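Local coordinates for KLLA0E08119p (Kluyveromyces lactis, PDB 3VA7), which probably carries out the ATP- and biotin-dependent carboxylation of urea to urea-1-carboxylate, as the urea carboxylase part of a longer enzyme that probably also hydrolyses allophanate, at residues A[391-396]-A[416-421]; A[518-523]-A[546-551]; A[648-653]-A[803-808]; A[932-937]-A[977-982]; A[1003-1008]-A[1121-1126]. One frame throughout, in Å; residues are numbered along the deposited sequence.

Contact 1 of 5, residues A[391-396]-A[416-421]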
# COMPACT_ATOMS: atom_id res chain seq x y z
N SER A 391 -21.06 10.95 8.69
CA SER A 391 -22.07 10.02 9.19
C SER A 391 -23.45 10.66 9.33
O SER A 391 -24.42 9.92 9.60
CB SER A 391 -21.68 9.56 10.58
OG SER A 391 -21.68 10.70 11.44
N TRP A 392 -23.54 11.99 9.19
CA TRP A 392 -24.79 12.76 9.44
C TRP A 392 -25.56 12.96 8.14
O TRP A 392 -26.76 13.26 8.18
CB TRP A 392 -24.57 14.16 10.10
CG TRP A 392 -23.47 14.94 9.42
CD1 TRP A 392 -22.15 14.95 9.77
CD2 TRP A 392 -23.56 15.73 8.21
NE1 TRP A 392 -21.43 15.71 8.89
CE2 TRP A 392 -22.26 16.21 7.93
CE3 TRP A 392 -24.61 16.07 7.34
CZ2 TRP A 392 -21.97 17.04 6.85
CZ3 TRP A 392 -24.32 16.90 6.26
CH2 TRP A 392 -23.02 17.38 6.02
N ALA A 393 -24.87 12.84 7.02
CA ALA A 393 -25.56 12.77 5.72
C ALA A 393 -26.07 11.32 5.49
O ALA A 393 -25.74 10.40 6.21
CB ALA A 393 -24.62 13.25 4.55
N ARG A 394 -26.91 11.15 4.48
CA ARG A 394 -27.25 9.81 4.01
C ARG A 394 -26.25 9.54 2.90
O ARG A 394 -26.08 10.36 1.99
CB ARG A 394 -28.71 9.73 3.48
CG ARG A 394 -28.96 8.47 2.62
CD ARG A 394 -30.37 8.23 2.34
NE ARG A 394 -30.52 7.29 1.25
CZ ARG A 394 -31.70 6.89 0.78
NH1 ARG A 394 -32.83 7.36 1.32
NH2 ARG A 394 -31.76 6.02 -0.22
N VAL A 395 -25.56 8.40 2.99
CA VAL A 395 -24.67 8.01 1.87
C VAL A 395 -25.00 6.63 1.41
O VAL A 395 -25.02 5.70 2.18
CB VAL A 395 -23.12 8.40 2.06
CG1 VAL A 395 -22.85 9.16 3.38
CG2 VAL A 395 -22.14 7.25 1.80
N ASP A 396 -25.38 6.52 0.15
CA ASP A 396 -25.69 5.21 -0.37
C ASP A 396 -24.41 4.80 -1.08
O ASP A 396 -23.92 5.48 -2.02
CB ASP A 396 -26.92 5.24 -1.28
CG ASP A 396 -28.22 5.67 -0.54
OD1 ASP A 396 -28.34 5.68 0.71
OD2 ASP A 396 -29.18 6.00 -1.24
N ILE A 416 -23.86 10.82 -2.16
CA ILE A 416 -23.80 11.61 -0.97
C ILE A 416 -25.01 12.52 -0.95
O ILE A 416 -25.14 13.39 -1.80
CB ILE A 416 -22.47 12.39 -0.93
CG1 ILE A 416 -21.33 11.38 -0.80
CG2 ILE A 416 -22.41 13.34 0.26
CD1 ILE A 416 -20.14 11.70 -1.62
N ILE A 417 -25.89 12.27 0.01
CA ILE A 417 -27.19 12.92 0.10
C ILE A 417 -27.46 13.73 1.42
O ILE A 417 -27.42 13.20 2.56
CB ILE A 417 -28.29 11.89 -0.11
CG1 ILE A 417 -27.96 11.09 -1.38
CG2 ILE A 417 -29.68 12.53 -0.18
CD1 ILE A 417 -28.17 9.59 -1.17
N VAL A 418 -27.82 14.98 1.20
CA VAL A 418 -27.94 15.97 2.24
C VAL A 418 -29.40 16.55 2.28
O VAL A 418 -30.05 16.66 1.23
CB VAL A 418 -26.86 17.00 1.92
CG1 VAL A 418 -27.39 18.37 1.69
CG2 VAL A 418 -25.75 16.89 2.91
N HIS A 419 -29.91 16.88 3.46
CA HIS A 419 -31.32 17.31 3.66
C HIS A 419 -31.26 18.57 4.47
O HIS A 419 -30.85 18.54 5.65
CB HIS A 419 -32.14 16.31 4.49
CG HIS A 419 -33.61 16.60 4.51
ND1 HIS A 419 -34.49 16.06 5.44
CD2 HIS A 419 -34.37 17.38 3.69
CE1 HIS A 419 -35.71 16.49 5.19
NE2 HIS A 419 -35.67 17.30 4.13
N GLY A 420 -31.63 19.68 3.84
CA GLY A 420 -31.64 20.96 4.53
C GLY A 420 -33.01 21.59 4.59
O GLY A 420 -33.96 21.14 3.91
N LYS A 421 -33.10 22.66 5.39
CA LYS A 421 -34.33 23.41 5.60
C LYS A 421 -34.83 24.04 4.33
O LYS A 421 -36.04 24.22 4.19
CB LYS A 421 -34.09 24.51 6.65
CG LYS A 421 -34.38 24.14 8.09
CD LYS A 421 -33.54 25.10 8.95
CE LYS A 421 -34.04 25.27 10.39
NZ LYS A 421 -34.54 23.97 10.95
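Arg-394 and Ile-417 form an antiparallel, hydrogen-bonded pair where strand 394-397 joins strand 412-420 in the biotin carboxylase C-terminal domain. Two backbone bonds establish the register: Arg-394 N gives to Ile-417 O at 2.9 Å, and Ile-417 N to Arg-394 O at 2.8 Å. Val-395 faces Ile-416 as the next, non-hydrogen-bonded pair, both side chains on the other face. The short strand axes make an angle of 156°. With CG anti to the backbone N (chi1 164°) and the chain extended as far as NE, Arg-394 runs alongside Ile-417, its CG 4.0 Å from Ile-417 CD1, and grips Asp-396 side-on in a salt bridge. NE gives to OD1 and NH2 to OD2, both reached on the syn side, while Asp-396 OD2 lies 3.7 Å from Ile-417 CD1. Glu-330 binds NH1 in a second salt bridge, so two carboxylates fix the guanidinium. Trp-392 CZ3 reaches Val-418 CG2 at 3.6 Å, and its NE1 is hydrogen-bonded to Glu-436. Helix 326-333 packs on Arg-394 and Ile-417, helix 423-435 on Ile-416 and Val-418. The pairing adds strand 394-397 to the biotin carboxylase antiparallel sheet, with a helix packed on each face.

Contact 2 of 5, residues A[518-523]-A[546-551]; sequences NRVVGN and VIAVSG
Val-521 and Ala-548 carry this contact, in which the end of helix 511-520 rests on strand 545-550 mainly through aliphatic side chains, with Val-521 also touching the backbone of Val-546 and Ile-547. Val-521 loses more surface to the other segment than any other residue here, and its two methyls do separate jobs. CG2 comes within 3.5 Å of Ala-548 CB and 3.8 Å of the backbone carbon C of Ile-547. CG1, anti to the backbone N (chi1 175°), packs on Val-546, 4.2 Å from its CB. Ala-548 is met from two directions, because Val-520 CG1 reaches the same CB at 3.7 Å. The small methyl lets the helix end come near: the CA atoms of Val-521 and Ala-548 are 6.5 Å apart. Strand alternation supports this reading, since Val-546 and Ala-548 point their CB atoms at the helix while Ile-547 and Val-549 point theirs away. The helix terminates in a Schellman motif directly after Val-521. Gly-522 takes a positive phi of 80°, Asn-523 N bonds back to Asn-518 O and Gly-522 N to Arg-519 O. A side-chain bond spans the same turn: Asn-523 ND2 gives to Asn-518 OD1 at 2.8 Å, almost perfectly straight (179°) and in its own amide plane, but from above the carbonyl plane of Asn-518. Among its neighbours, strand 587-592, the antiparallel neighbour of strand 545-550, puts Ser-591 against Val-521 and Ala-548, and Pro-568 touches Val-520 and Val-546.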
# COMPACT_ATOMS: atom_id res chain seq x y z
N ASN A 518 13.04 21.63 1.42
CA ASN A 518 11.89 22.16 2.14
C ASN A 518 12.06 23.57 2.65
O ASN A 518 11.20 24.43 2.45
CB ASN A 518 11.43 21.21 3.26
CG ASN A 518 10.26 20.34 2.82
OD1 ASN A 518 9.49 20.72 1.89
ND2 ASN A 518 10.10 19.17 3.47
N ARG A 519 13.15 23.80 3.34
CA ARG A 519 13.41 25.09 3.93
C ARG A 519 13.48 26.21 2.87
O ARG A 519 12.99 27.31 3.10
CB ARG A 519 14.72 25.05 4.76
CG ARG A 519 15.05 26.36 5.48
CD ARG A 519 13.92 26.83 6.33
NE ARG A 519 14.40 27.75 7.36
CZ ARG A 519 14.28 29.09 7.30
NH1 ARG A 519 14.72 29.84 8.31
NH2 ARG A 519 13.70 29.67 6.25
N VAL A 520 14.05 25.91 1.72
CA VAL A 520 14.28 26.95 0.74
C VAL A 520 12.95 27.59 0.36
O VAL A 520 12.91 28.77 -0.03
CB VAL A 520 15.03 26.43 -0.48
CG1 VAL A 520 14.85 27.36 -1.65
CG2 VAL A 520 16.53 26.14 -0.14
N VAL A 521 11.87 26.83 0.51
CA VAL A 521 10.57 27.28 0.11
C VAL A 521 9.77 27.70 1.34
O VAL A 521 8.61 28.15 1.23
CB VAL A 521 9.84 26.15 -0.60
CG1 VAL A 521 8.53 26.54 -0.88
CG2 VAL A 521 10.51 25.76 -1.95
N GLY A 522 10.35 27.58 2.53
CA GLY A 522 9.66 28.04 3.74
C GLY A 522 8.62 27.06 4.28
O GLY A 522 7.75 27.44 5.08
N ASN A 523 8.69 25.79 3.87
CA ASN A 523 7.82 24.75 4.41
C ASN A 523 8.14 24.48 5.89
O ASN A 523 9.32 24.45 6.28
CB ASN A 523 7.95 23.46 3.58
CG ASN A 523 7.07 23.44 2.32
OD1 ASN A 523 6.14 24.22 2.17
ND2 ASN A 523 7.34 22.49 1.41
N VAL A 546 5.45 28.03 -5.32
CA VAL A 546 6.90 28.13 -5.32
C VAL A 546 7.52 26.70 -5.24
O VAL A 546 6.95 25.83 -4.65
CB VAL A 546 7.38 29.03 -4.12
CG1 VAL A 546 8.86 29.31 -4.21
CG2 VAL A 546 6.58 30.34 -4.02
N ILE A 547 8.70 26.51 -5.82
CA ILE A 547 9.34 25.22 -6.02
C ILE A 547 10.81 25.37 -5.70
O ILE A 547 11.36 26.46 -5.80
CB ILE A 547 9.12 24.80 -7.52
CG1 ILE A 547 8.06 23.72 -7.61
CG2 ILE A 547 10.40 24.42 -8.35
CD1 ILE A 547 6.69 24.20 -7.18
N ALA A 548 11.49 24.29 -5.34
CA ALA A 548 12.93 24.36 -5.25
C ALA A 548 13.43 22.99 -5.47
O ALA A 548 12.69 22.04 -5.29
CB ALA A 548 13.32 24.84 -3.90
N VAL A 549 14.69 22.88 -5.89
CA VAL A 549 15.31 21.56 -6.10
C VAL A 549 16.65 21.55 -5.39
O VAL A 549 17.39 22.53 -5.43
CB VAL A 549 15.49 21.23 -7.59
CG1 VAL A 549 16.09 19.87 -7.78
CG2 VAL A 549 14.12 21.28 -8.29
N SER A 550 16.96 20.46 -4.72
CA SER A 550 18.19 20.41 -3.94
C SER A 550 18.68 18.99 -3.98
O SER A 550 17.88 18.08 -4.20
CB SER A 550 17.95 20.89 -2.50
OG SER A 550 19.20 21.24 -1.92
N GLY A 551 19.98 18.79 -3.76
CA GLY A 551 20.51 17.47 -3.79
C GLY A 551 21.59 17.36 -4.84
O GLY A 551 22.48 18.21 -4.92

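Contact 3 of 5, residues A[648-653]-A[803-808]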
# COMPACT_ATOMS: atom_id res chain seq x y z
N ALA A 648 16.66 31.62 -0.88
CA ALA A 648 17.79 30.81 -1.37
C ALA A 648 18.59 30.23 -0.18
O ALA A 648 18.84 30.92 0.79
CB ALA A 648 18.71 31.68 -2.23
N ALA A 649 18.99 28.97 -0.24
CA ALA A 649 19.80 28.42 0.83
C ALA A 649 21.11 29.14 0.88
O ALA A 649 21.78 29.21 -0.14
CB ALA A 649 20.05 26.94 0.61
N PRO A 650 21.52 29.65 2.05
CA PRO A 650 22.88 30.17 2.18
C PRO A 650 23.80 29.13 1.64
O PRO A 650 23.52 27.97 1.82
CB PRO A 650 23.07 30.27 3.70
CG PRO A 650 21.69 30.53 4.18
CD PRO A 650 20.82 29.62 3.34
N LYS A 651 24.88 29.51 0.96
CA LYS A 651 25.70 28.49 0.27
C LYS A 651 26.65 27.76 1.19
O LYS A 651 27.14 26.70 0.82
CB LYS A 651 26.48 29.11 -0.89
CG LYS A 651 25.79 30.36 -1.44
CD LYS A 651 25.58 30.30 -2.98
CE LYS A 651 24.72 31.53 -3.45
NZ LYS A 651 24.48 31.57 -4.95
N SER A 652 26.97 28.32 2.35
CA SER A 652 27.84 27.61 3.28
C SER A 652 27.11 26.40 3.92
O SER A 652 27.74 25.45 4.39
CB SER A 652 28.38 28.55 4.36
OG SER A 652 27.35 29.23 5.06
N LEU A 653 25.77 26.46 3.91
CA LEU A 653 24.91 25.39 4.38
C LEU A 653 24.68 24.25 3.36
O LEU A 653 24.08 23.21 3.72
CB LEU A 653 23.55 25.96 4.81
CG LEU A 653 23.53 27.08 5.84
CD1 LEU A 653 22.11 27.26 6.40
CD2 LEU A 653 24.59 26.85 6.96
N PHE A 803 19.05 28.77 9.50
CA PHE A 803 19.28 29.00 8.07
C PHE A 803 20.23 30.18 7.87
O PHE A 803 19.89 31.16 7.22
CB PHE A 803 17.92 29.22 7.34
CG PHE A 803 17.84 28.63 5.94
CD1 PHE A 803 18.39 27.37 5.65
CD2 PHE A 803 17.16 29.32 4.91
CE1 PHE A 803 18.26 26.81 4.35
CE2 PHE A 803 17.03 28.77 3.60
CZ PHE A 803 17.58 27.53 3.32
N GLU A 804 21.43 30.05 8.44
CA GLU A 804 22.38 31.15 8.63
C GLU A 804 23.81 30.70 8.23
O GLU A 804 24.26 29.64 8.67
CB GLU A 804 22.29 31.66 10.11
CG GLU A 804 21.03 32.53 10.34
CD GLU A 804 20.76 33.05 11.80
OE1 GLU A 804 21.57 32.84 12.75
OE2 GLU A 804 19.69 33.72 11.98
N GLU A 805 24.50 31.48 7.39
CA GLU A 805 25.86 31.11 6.91
C GLU A 805 26.79 30.57 8.03
O GLU A 805 26.87 31.15 9.10
CB GLU A 805 26.58 32.30 6.24
CG GLU A 805 25.77 33.16 5.29
CD GLU A 805 25.78 32.67 3.79
OE1 GLU A 805 26.64 31.79 3.42
OE2 GLU A 805 24.92 33.19 2.99
N GLY A 806 27.52 29.49 7.74
CA GLY A 806 28.60 29.03 8.62
C GLY A 806 28.24 27.98 9.68
O GLY A 806 29.14 27.49 10.39
N SER A 807 26.96 27.61 9.78
CA SER A 807 26.56 26.68 10.87
C SER A 807 26.65 25.16 10.58
O SER A 807 26.44 24.37 11.47
CB SER A 807 25.23 27.09 11.53
OG SER A 807 24.15 27.11 10.61
N LEU A 808 27.04 24.78 9.37
CA LEU A 808 27.14 23.38 9.00
C LEU A 808 28.54 22.86 9.18
O LEU A 808 29.49 23.38 8.60
CB LEU A 808 26.72 23.15 7.52
CG LEU A 808 26.93 21.75 6.87
CD1 LEU A 808 25.86 20.74 7.36
CD2 LEU A 808 27.01 21.76 5.33
O HOH W 1 24.97 32.63 0.50
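Ser-652 sets its OG between its own backbone N and carbonyl carbon (chi1 55°), and Glu-805 folds back at chi2 (-89°), bringing the hydroxyl and the carboxylate together. Ser-652 OG gives to Glu-805 OE1 at 3.1 Å, arriving on the anti side and well out of the carboxylate plane. The same serine oxygen accepts from Gly-806 N at 2.7 Å, so it is both donor and acceptor. A water donates to Glu-805 OE2 at 2.6 Å and accepts from Lys-651 N, tying the carboxylate to the backbone of the other loop. The piece being gripped is a type II beta turn, Glu-804 to Ser-807, with Gly-806 at its third position, where the positive phi suits glycine. It follows helix 786-802 and is held against the loop ahead of strand 662-669 in the carboxyltransferase region. Beside these polar bonds, Pro-650 CD sits 3.7 Å from the centroid of the Phe-803 ring and 5° off its normal, a CH-pi contact over the face. Ala-649 CB meets Phe-803 CZ at 3.7 Å. Leu-653 CD1 packs on Phe-803 while CD2 lies against Glu-804 O and near Ser-807 OG. Leu-808 CD2 packs on the carbonyl of Leu-653, whose O is bonded to Tyr-512 OH.

Contact 4 of 5, residues A[932-937]-A[977-982]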
# COMPACT_ATOMS: atom_id res chain seq x y z
N MET A 932 -0.13 -23.75 4.87
CA MET A 932 1.11 -23.59 4.09
C MET A 932 1.23 -24.64 2.96
O MET A 932 1.08 -25.88 3.17
CB MET A 932 2.32 -23.61 5.03
CG MET A 932 3.65 -23.42 4.35
SD MET A 932 4.89 -24.58 5.03
CE MET A 932 4.68 -25.86 3.86
N ALA A 933 1.47 -24.14 1.77
CA ALA A 933 1.91 -24.97 0.65
C ALA A 933 3.42 -25.33 0.69
O ALA A 933 4.30 -24.46 0.61
CB ALA A 933 1.53 -24.34 -0.65
N PHE A 934 3.73 -26.61 0.86
CA PHE A 934 5.12 -27.10 0.70
C PHE A 934 5.76 -26.93 -0.70
O PHE A 934 5.30 -27.50 -1.69
CB PHE A 934 5.21 -28.53 1.19
CG PHE A 934 6.61 -28.99 1.45
CD1 PHE A 934 7.35 -28.45 2.52
CD2 PHE A 934 7.22 -29.93 0.62
CE1 PHE A 934 8.67 -28.85 2.79
CE2 PHE A 934 8.54 -30.34 0.88
CZ PHE A 934 9.27 -29.79 1.96
N GLU A 935 6.80 -26.11 -0.80
CA GLU A 935 7.62 -26.04 -2.03
C GLU A 935 6.78 -25.79 -3.25
O GLU A 935 6.90 -26.51 -4.22
CB GLU A 935 8.46 -27.31 -2.26
CG GLU A 935 9.72 -27.26 -1.54
CD GLU A 935 10.72 -28.32 -1.92
OE1 GLU A 935 11.91 -28.00 -1.97
OE2 GLU A 935 10.36 -29.49 -2.16
N ASP A 936 5.95 -24.77 -3.20
CA ASP A 936 5.07 -24.42 -4.30
C ASP A 936 5.87 -23.71 -5.35
O ASP A 936 7.04 -23.44 -5.16
CB ASP A 936 4.01 -23.47 -3.78
CG ASP A 936 4.62 -22.23 -3.18
OD1 ASP A 936 5.27 -22.36 -2.09
OD2 ASP A 936 4.52 -21.14 -3.78
N SER A 937 5.22 -23.31 -6.44
CA SER A 937 5.94 -22.76 -7.54
C SER A 937 6.59 -21.41 -7.22
O SER A 937 7.65 -21.08 -7.75
CB SER A 937 5.03 -22.67 -8.76
OG SER A 937 4.05 -21.63 -8.65
N ASN A 977 7.73 -32.84 7.43
CA ASN A 977 6.99 -33.25 8.61
C ASN A 977 7.18 -32.31 9.76
O ASN A 977 6.21 -32.08 10.51
CB ASN A 977 7.39 -34.65 9.10
CG ASN A 977 6.92 -35.77 8.18
OD1 ASN A 977 5.92 -35.63 7.42
ND2 ASN A 977 7.64 -36.92 8.26
N MET A 978 8.40 -31.79 9.96
CA MET A 978 8.56 -30.92 11.09
C MET A 978 7.86 -29.61 10.87
O MET A 978 7.20 -29.12 11.79
CB MET A 978 9.98 -30.77 11.59
CG MET A 978 10.74 -29.73 10.98
SD MET A 978 10.46 -28.06 11.60
CE MET A 978 11.86 -27.34 10.76
N LEU A 979 7.89 -29.09 9.65
CA LEU A 979 7.14 -27.89 9.39
C LEU A 979 5.67 -28.00 9.75
O LEU A 979 5.02 -27.00 10.13
CB LEU A 979 7.30 -27.47 7.95
CG LEU A 979 8.74 -27.07 7.65
CD1 LEU A 979 8.97 -27.24 6.20
CD2 LEU A 979 8.91 -25.61 8.08
N TYR A 980 5.13 -29.21 9.67
CA TYR A 980 3.71 -29.40 9.97
C TYR A 980 3.48 -29.99 11.37
O TYR A 980 2.36 -30.34 11.71
CB TYR A 980 3.04 -30.31 8.92
CG TYR A 980 2.95 -29.71 7.54
CD1 TYR A 980 2.25 -28.53 7.34
CD2 TYR A 980 3.55 -30.32 6.45
CE1 TYR A 980 2.12 -27.99 6.10
CE2 TYR A 980 3.42 -29.78 5.19
CZ TYR A 980 2.69 -28.60 5.00
OH TYR A 980 2.53 -27.97 3.74
N SER A 981 4.53 -30.15 12.16
CA SER A 981 4.26 -30.54 13.57
C SER A 981 4.91 -29.63 14.64
O SER A 981 4.62 -29.76 15.80
CB SER A 981 4.58 -32.03 13.80
OG SER A 981 5.87 -32.32 13.37
N ALA A 982 5.78 -28.74 14.22
CA ALA A 982 6.53 -27.89 15.13
C ALA A 982 5.59 -26.79 15.70
O ALA A 982 4.54 -26.48 15.13
CB ALA A 982 7.75 -27.28 14.43
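Tyr-980 sends its hydroxyl from just past the end of helix 972-979 to a strand's backbone: OH gives to Met-932 O at 2.6 Å, the one definite polar link of the contact. The bond is not aimed at a lone pair, for the hydroxyl stands 41° out of the carbonyl plane, while the carbonyl oxygen lies in the plane of the tyrosine ring, at its edge. Met-932 adds a second hold. Its chain leaves with CG anti to the backbone N (chi1 -178°), then bends, so that CE packs 3.6 Å from Tyr-980 CZ and SD lies 5.2 Å from the ring centroid, an oblique Met-aromatic contact. With a phenylalanine here the hydroxyl is gone, which would probably cost Met-932 O its side-chain donor and leave the ring held by methionine packing with less to fix its position. Farther along the strand, Phe-934 crosses Leu-979 at about a right angle, and Leu-979 CD1 touches the ring edge at CE1, 3.8 Å away. The helix end itself is closed by Ser-981 N and Ala-982 N, both bonded to Met-978 O. In the mixed sheet, strand 1075-1081 runs parallel beside strand 922-934 and lends Phe-1078 to both Met-932 and Tyr-980. Helix 1083-1094 packs on Ala-933, whose CB points away from segment 977-982, and helix 937-949 starts at the N-cap Asp-936.

Contact 5 of 5, residues A[1003-1008]-A[1121-1126]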
# COMPACT_ATOMS: atom_id res chain seq x y z
N ASP A 1003 9.91 -27.44 20.39
CA ASP A 1003 10.53 -28.75 20.52
C ASP A 1003 11.99 -28.68 20.08
O ASP A 1003 12.26 -28.40 18.93
CB ASP A 1003 9.74 -29.79 19.71
CG ASP A 1003 10.11 -31.25 20.05
OD1 ASP A 1003 9.19 -32.11 19.91
OD2 ASP A 1003 11.29 -31.53 20.43
N PRO A 1004 12.94 -28.94 21.00
CA PRO A 1004 14.36 -28.84 20.63
C PRO A 1004 14.80 -29.81 19.53
O PRO A 1004 15.80 -29.53 18.81
CB PRO A 1004 15.09 -29.14 21.95
CG PRO A 1004 14.12 -28.63 22.98
CD PRO A 1004 12.80 -29.15 22.45
N ARG A 1005 14.08 -30.92 19.40
CA ARG A 1005 14.31 -31.90 18.31
C ARG A 1005 13.78 -31.35 16.98
O ARG A 1005 13.75 -32.09 15.99
CB ARG A 1005 13.59 -33.25 18.61
CG ARG A 1005 13.88 -33.78 20.01
CD ARG A 1005 12.90 -34.83 20.51
NE ARG A 1005 11.59 -34.33 20.93
CZ ARG A 1005 10.67 -35.08 21.56
NH1 ARG A 1005 10.94 -36.37 21.85
NH2 ARG A 1005 9.49 -34.58 21.91
N HIS A 1006 13.28 -30.11 16.96
CA HIS A 1006 12.79 -29.58 15.71
C HIS A 1006 13.74 -28.57 15.18
O HIS A 1006 13.45 -27.86 14.21
CB HIS A 1006 11.40 -29.02 15.85
CG HIS A 1006 10.34 -30.06 15.85
ND1 HIS A 1006 9.08 -29.85 16.35
CD2 HIS A 1006 10.37 -31.34 15.40
CE1 HIS A 1006 8.37 -30.95 16.22
NE2 HIS A 1006 9.13 -31.87 15.64
N ARG A 1007 14.90 -28.51 15.80
CA ARG A 1007 15.82 -27.45 15.49
C ARG A 1007 16.91 -28.06 14.70
O ARG A 1007 17.66 -28.85 15.23
CB ARG A 1007 16.35 -26.76 16.75
CG ARG A 1007 15.25 -26.20 17.56
CD ARG A 1007 15.68 -25.77 18.93
NE ARG A 1007 14.51 -25.34 19.68
CZ ARG A 1007 14.52 -25.01 20.98
NH1 ARG A 1007 15.64 -25.06 21.68
NH2 ARG A 1007 13.37 -24.66 21.59
N TYR A 1008 16.97 -27.66 13.44
CA TYR A 1008 17.84 -28.21 12.43
C TYR A 1008 19.00 -27.27 12.14
O TYR A 1008 18.86 -26.03 12.19
CB TYR A 1008 16.98 -28.39 11.18
CG TYR A 1008 15.93 -29.51 11.33
CD1 TYR A 1008 16.15 -30.56 12.23
CD2 TYR A 1008 14.78 -29.56 10.52
CE1 TYR A 1008 15.26 -31.60 12.37
CE2 TYR A 1008 13.86 -30.64 10.63
CZ TYR A 1008 14.11 -31.66 11.57
OH TYR A 1008 13.27 -32.77 11.76
N ASP A 1121 15.13 -37.30 27.56
CA ASP A 1121 15.96 -38.39 27.05
C ASP A 1121 16.13 -38.32 25.55
O ASP A 1121 17.26 -38.25 25.03
CB ASP A 1121 15.32 -39.73 27.45
CG ASP A 1121 15.07 -39.82 28.97
OD1 ASP A 1121 15.98 -40.37 29.67
OD2 ASP A 1121 14.01 -39.30 29.45
N SER A 1122 14.98 -38.32 24.89
CA SER A 1122 14.85 -38.09 23.47
C SER A 1122 15.52 -36.78 23.03
O SER A 1122 16.25 -36.77 22.02
CB SER A 1122 13.38 -38.07 23.14
OG SER A 1122 13.20 -38.04 21.75
N ILE A 1123 15.29 -35.69 23.79
CA ILE A 1123 15.92 -34.39 23.50
C ILE A 1123 17.44 -34.52 23.49
O ILE A 1123 18.10 -34.07 22.54
CB ILE A 1123 15.43 -33.28 24.48
CG1 ILE A 1123 14.05 -32.78 24.08
CG2 ILE A 1123 16.40 -32.14 24.57
CD1 ILE A 1123 13.16 -32.41 25.25
N VAL A 1124 18.01 -35.15 24.52
CA VAL A 1124 19.47 -35.22 24.65
C VAL A 1124 20.14 -36.10 23.59
O VAL A 1124 21.10 -35.70 22.98
CB VAL A 1124 19.89 -35.65 26.07
CG1 VAL A 1124 21.44 -35.72 26.19
CG2 VAL A 1124 19.28 -34.66 27.10
N ALA A 1125 19.61 -37.29 23.41
CA ALA A 1125 19.92 -38.14 22.26
C ALA A 1125 19.92 -37.33 20.96
O ALA A 1125 20.91 -37.40 20.18
CB ALA A 1125 18.90 -39.26 22.16
N PHE A 1126 18.83 -36.59 20.70
CA PHE A 1126 18.76 -35.74 19.51
C PHE A 1126 19.93 -34.75 19.43
O PHE A 1126 20.56 -34.63 18.40
CB PHE A 1126 17.41 -35.02 19.34
CG PHE A 1126 17.37 -34.14 18.14
CD1 PHE A 1126 16.86 -34.60 16.93
CD2 PHE A 1126 17.90 -32.85 18.18
CE1 PHE A 1126 16.86 -33.78 15.79
CE2 PHE A 1126 17.91 -32.03 17.06
CZ PHE A 1126 17.38 -32.50 15.87
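Residues 1004-1005 form a short 3-10 segment that sets the CA of Arg-1005 6.0 Å from the CA of Ile-1123 on helix 1120-1128. The ring of Phe-1126 lies under this bend: Arg-1005 CA stands 3.6 Å from its centroid and 7° off the normal, a CH-pi contact made by the backbone carbon. Arg-1005 O is over a face too, whereas Arg-1007 O and Tyr-1008 CE1 come to the ring edge, the latter 4.2 Å from Phe-1126 CZ. The aliphatic part of Arg-1005 packs on the helix, CG 3.8 Å from Phe-1126 CB. With a bend at chi3 (-76°) the guanidinium plane stands almost perpendicular (89°) to the Phe-1126 ring, so the two do not stack. Its edge serves two partners. NE gives to the syn lone pair of Asp-1003 OD2 at 2.9 Å and NH2 reaches OD1, a side-on salt bridge, while NH1 donates to Ser-1122 OG at 2.8 Å, nearly in the guanidinium plane. A leucine in its place would probably leave the Asp-1003 carboxylate without its counter-charge and Ser-1122 OG without this donor, slackening the hold of the bend on the helix. Pro-1004 CD touches Ile-1123 CG1, and Trp-1115 of helix 1109-1117 packs against Pro-1004 and Arg-1005. Since Asp-1003 OD2 also accepts from Arg-1005 N at 3.0 Å, the bend is an Asx turn at the start of the 3-10 segment, packing the loop between strands 997-1001 and 1024-1028 of the mixed sheet on helix 1120-1128.

How the contacts relate
Along the chain the five contacts follow in series, and none nests in or crosses another. Contact 1 closes a 19-residue excursion within the biotin carboxylase part; its centre is 42 Å or more from every other. Contact 2 closes 22 residues in the first carboxyltransferase region, and contact 3 spans 149 residues to bring the loop before strand 662-669 to the loop that follows helix 786-802. These two touch, Val-520 meeting Ala-649 and Phe-803. Contact 4 closes a largely helical 39-residue connection and contact 5 a span of 112; they also touch, through Met-978 with Tyr-1008 and Ala-982 with His-1006, so that loop 1003-1008 bridges the end of helix 972-979 and helix 1120-1128.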